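Local coordinates for cupin 2, conserved barrel domain protein (Shewanella frigidimarina NCIMB 400, PDB 3D82) that is of uncharacterised function but adopts a small cupin beta-barrel that binds a metal, seen as nickel, and pairs into a two-chain assembly, at residues D[53-61]-D[71-79]. Sequence-based numbering, arbitrary orientation.
Sequences VFIVMEGTL and TLQAGEMYV
Antiparallel strand pairing, made twice, joins residues 53-61 to residues 71-79 where the cupin barrel passes from one sheet to the other. Strand 52-56 runs beside strand 76-80, and after the chain turns a corner at Met-57, strand 60-65 pairs with strand 69-73. In the first sheet Phe-54 and Tyr-78 exchange two backbone hydrogen bonds, and Val-56 N gives a third to Glu-76 O. In the second sheet Leu-61 and Leu-72 exchange two more, Leu-72 N reaching Leu-61 O at 2.7 Å.

Val-56 and Leu-72, both apolar and buried, meet where the two sheets come together. With Val-56 CG1 anti to the backbone N (chi1 178°), CG2 is left to press on Leu-72 CB at 3.5 Å. On the face bearing Val-53, Ile-55 and Met-77, the selenomethionine Met-77 lies alongside Ile-55 and bends at its end to bring CE within 3.6 Å of Val-53 CG1; the second subunit's Phe-9 also packs on it.

A type II turn from Gln-73 to Glu-76 leads the chain from strand 69-73 into strand 76-80, in the other sheet. Gly-75 fits its positive phi (79°) and donates N to Val-56 O, while Glu-76 OE1 receives Gln-73 N from above the carboxylate plane, bracing the turn. Thr-60 and Gln-73 lie side by side: Thr-60 OG1 donates to Gln-73 OE1 at 2.7 Å, and CG2 of Thr-60 meets Thr-71 CG2. A valine here in place of Thr-60 would probably leave the Gln-73 amide without that donor and freer to turn. A water donates to the same OE1 and to Gly-59 O while accepting from Ala-74 N at 3.1 Å.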
loop_
_atom_site.group_PDB
_atom_site.type_symbol
_atom_site.label_atom_id
_atom_site.label_comp_id
_atom_site.label_asym_id
_atom_site.label_seq_id
_atom_site.Cartn_x
_atom_site.Cartn_y
_atom_site.Cartn_z
ATOM N N VAL D 53 6.759 0.140 -6.568
ATOM C CA VAL D 53 6.493 0.815 -5.308
ATOM C C VAL D 53 7.101 0.063 -4.131
ATOM O O VAL D 53 6.994 -1.146 -4.060
ATOM C CB VAL D 53 4.966 1.025 -5.101
ATOM C CG1 VAL D 53 4.642 1.531 -3.657
ATOM C CG2 VAL D 53 4.434 2.021 -6.156
ATOM N N PHE D 54 7.762 0.806 -3.242
ATOM C CA PHE D 54 8.266 0.312 -1.968
ATOM C C PHE D 54 7.526 1.054 -0.858
ATOM O O PHE D 54 7.439 2.285 -0.887
ATOM C CB PHE D 54 9.752 0.613 -1.784
ATOM C CG PHE D 54 10.646 -0.268 -2.572
ATOM C CD1 PHE D 54 10.858 -0.014 -3.920
ATOM C CD2 PHE D 54 11.319 -1.333 -1.963
ATOM C CE1 PHE D 54 11.696 -0.823 -4.658
ATOM C CE2 PHE D 54 12.156 -2.154 -2.703
ATOM C CZ PHE D 54 12.352 -1.902 -4.049
ATOM N N ILE D 55 6.996 0.301 0.095
ATOM C CA ILE D 55 6.369 0.856 1.289
ATOM C C ILE D 55 7.106 0.184 2.442
ATOM O O ILE D 55 7.182 -1.050 2.490
ATOM C CB ILE D 55 4.869 0.551 1.368
ATOM C CG1 ILE D 55 4.131 1.074 0.119
ATOM C CG2 ILE D 55 4.250 1.162 2.639
ATOM C CD1 ILE D 55 2.624 0.765 0.085
ATOM N N VAL D 56 7.689 0.988 3.330
ATOM C CA VAL D 56 8.353 0.458 4.524
ATOM C C VAL D 56 7.305 0.354 5.637
ATOM O O VAL D 56 6.599 1.325 5.928
ATOM C CB VAL D 56 9.546 1.308 4.936
ATOM C CG1 VAL D 56 10.198 0.745 6.233
ATOM C CG2 VAL D 56 10.542 1.363 3.771
HETATM N N MSE D 57 7.221 -0.831 6.237
HETATM C CA MSE D 57 6.247 -1.188 7.284
HETATM C C MSE D 57 6.901 -1.124 8.663
HETATM O O MSE D 57 6.261 -0.729 9.627
HETATM C CB MSE D 57 5.721 -2.608 7.058
HETATM C CG MSE D 57 5.372 -2.942 5.582
HETATM SE SE MSE D 57 3.987 -1.878 4.918
HETATM C CE MSE D 57 2.655 -2.894 5.732
ATOM N N GLU D 58 8.163 -1.555 8.743
ATOM C CA GLU D 58 8.952 -1.530 9.962
ATOM C C GLU D 58 10.441 -1.454 9.604
ATOM O O GLU D 58 10.900 -2.110 8.648
ATOM C CB GLU D 58 8.671 -2.774 10.796
ATOM C CG GLU D 58 9.304 -2.752 12.209
ATOM C CD GLU D 58 8.946 -3.962 13.061
ATOM O OE1 GLU D 58 7.971 -4.683 12.760
ATOM O OE2 GLU D 58 9.642 -4.185 14.061
ATOM N N GLY D 59 11.167 -0.624 10.354
ATOM C CA GLY D 59 12.592 -0.415 10.157
ATOM C C GLY D 59 12.922 0.721 9.212
ATOM O O GLY D 59 12.078 1.579 8.925
ATOM N N THR D 60 14.170 0.724 8.755
ATOM C CA THR D 60 14.697 1.755 7.871
ATOM C C THR D 60 15.284 1.112 6.634
ATOM O O THR D 60 16.110 0.202 6.739
ATOM C CB THR D 60 15.788 2.577 8.576
ATOM O OG1 THR D 60 15.242 3.137 9.771
ATOM C CG2 THR D 60 16.302 3.712 7.672
ATOM N N LEU D 61 14.859 1.603 5.477
ATOM C CA LEU D 61 15.336 1.152 4.183
ATOM C C LEU D 61 16.070 2.295 3.495
ATOM O O LEU D 61 15.630 3.438 3.573
ATOM C CB LEU D 61 14.157 0.738 3.296
ATOM C CG LEU D 61 14.510 0.134 1.923
ATOM C CD1 LEU D 61 15.144 -1.260 2.098
ATOM C CD2 LEU D 61 13.293 0.082 1.037
ATOM N N THR D 71 16.382 7.521 1.815
ATOM C CA THR D 71 16.099 6.744 3.023
ATOM C C THR D 71 14.588 6.766 3.271
ATOM O O THR D 71 13.984 7.825 3.202
ATOM C CB THR D 71 16.834 7.336 4.244
ATOM O OG1 THR D 71 18.250 7.259 4.015
ATOM C CG2 THR D 71 16.475 6.596 5.551
ATOM N N LEU D 72 13.999 5.595 3.512
ATOM C CA LEU D 72 12.578 5.439 3.849
ATOM C C LEU D 72 12.450 4.855 5.254
ATOM O O LEU D 72 13.123 3.874 5.585
ATOM C CB LEU D 72 11.857 4.514 2.868
ATOM C CG LEU D 72 11.468 5.076 1.498
ATOM C CD1 LEU D 72 12.705 5.388 0.664
ATOM C CD2 LEU D 72 10.574 4.067 0.755
ATOM N N GLN D 73 11.601 5.466 6.069
ATOM C CA GLN D 73 11.279 4.993 7.410
ATOM C C GLN D 73 9.904 4.314 7.331
ATOM O O GLN D 73 9.231 4.394 6.300
ATOM C CB GLN D 73 11.180 6.175 8.378
ATOM C CG GLN D 73 12.445 7.019 8.535
ATOM C CD GLN D 73 13.608 6.265 9.136
ATOM O OE1 GLN D 73 13.440 5.207 9.748
ATOM N NE2 GLN D 73 14.804 6.818 8.979
ATOM N N ALA D 74 9.480 3.707 8.447
ATOM C CA ALA D 74 8.152 3.106 8.570
ATOM C C ALA D 74 7.111 4.181 8.266
ATOM O O ALA D 74 7.261 5.330 8.685
ATOM C CB ALA D 74 7.932 2.517 9.974
ATOM N N GLY D 75 6.088 3.830 7.516
ATOM C CA GLY D 75 5.059 4.798 7.147
ATOM C C GLY D 75 5.459 5.732 6.014
ATOM O O GLY D 75 4.887 6.824 5.883
ATOM N N GLU D 76 6.428 5.307 5.190
ATOM C CA GLU D 76 6.864 6.061 4.015
ATOM C C GLU D 76 6.950 5.153 2.799
ATOM O O GLU D 76 7.183 3.945 2.931
ATOM C CB GLU D 76 8.202 6.768 4.239
ATOM C CG GLU D 76 8.195 7.665 5.462
ATOM C CD GLU D 76 9.457 8.477 5.653
ATOM O OE1 GLU D 76 10.553 7.981 5.298
ATOM O OE2 GLU D 76 9.344 9.596 6.213
HETATM N N MSE D 77 6.760 5.754 1.628
HETATM C CA MSE D 77 6.823 5.059 0.347
HETATM C C MSE D 77 7.559 5.868 -0.714
HETATM O O MSE D 77 7.703 7.118 -0.618
HETATM C CB MSE D 77 5.416 4.703 -0.189
HETATM C CG MSE D 77 4.523 5.874 -0.544
HETATM SE SE MSE D 77 2.870 5.390 -1.446
HETATM C CE MSE D 77 3.594 4.951 -3.229
ATOM N N TYR D 78 7.942 5.146 -1.759
ATOM C CA TYR D 78 8.638 5.713 -2.916
ATOM C C TYR D 78 8.292 4.903 -4.158
ATOM O O TYR D 78 8.216 3.684 -4.078
ATOM C CB TYR D 78 10.159 5.692 -2.677
ATOM C CG TYR D 78 10.928 6.523 -3.661
ATOM C CD1 TYR D 78 11.112 7.895 -3.451
ATOM C CD2 TYR D 78 11.435 5.963 -4.835
ATOM C CE1 TYR D 78 11.823 8.686 -4.386
ATOM C CE2 TYR D 78 12.142 6.743 -5.784
ATOM C CZ TYR D 78 12.338 8.097 -5.561
ATOM O OH TYR D 78 13.040 8.842 -6.495
ATOM N N VAL D 79 8.125 5.584 -5.295
ATOM C CA VAL D 79 7.862 4.944 -6.582
ATOM C C VAL D 79 9.157 4.968 -7.396
ATOM O O VAL D 79 9.660 6.036 -7.688
ATOM C CB VAL D 79 6.763 5.692 -7.387
ATOM C CG1 VAL D 79 6.493 4.967 -8.693
ATOM C CG2 VAL D 79 5.480 5.838 -6.557
HETATM O O HOH W 1 11.220 3.689 10.982
#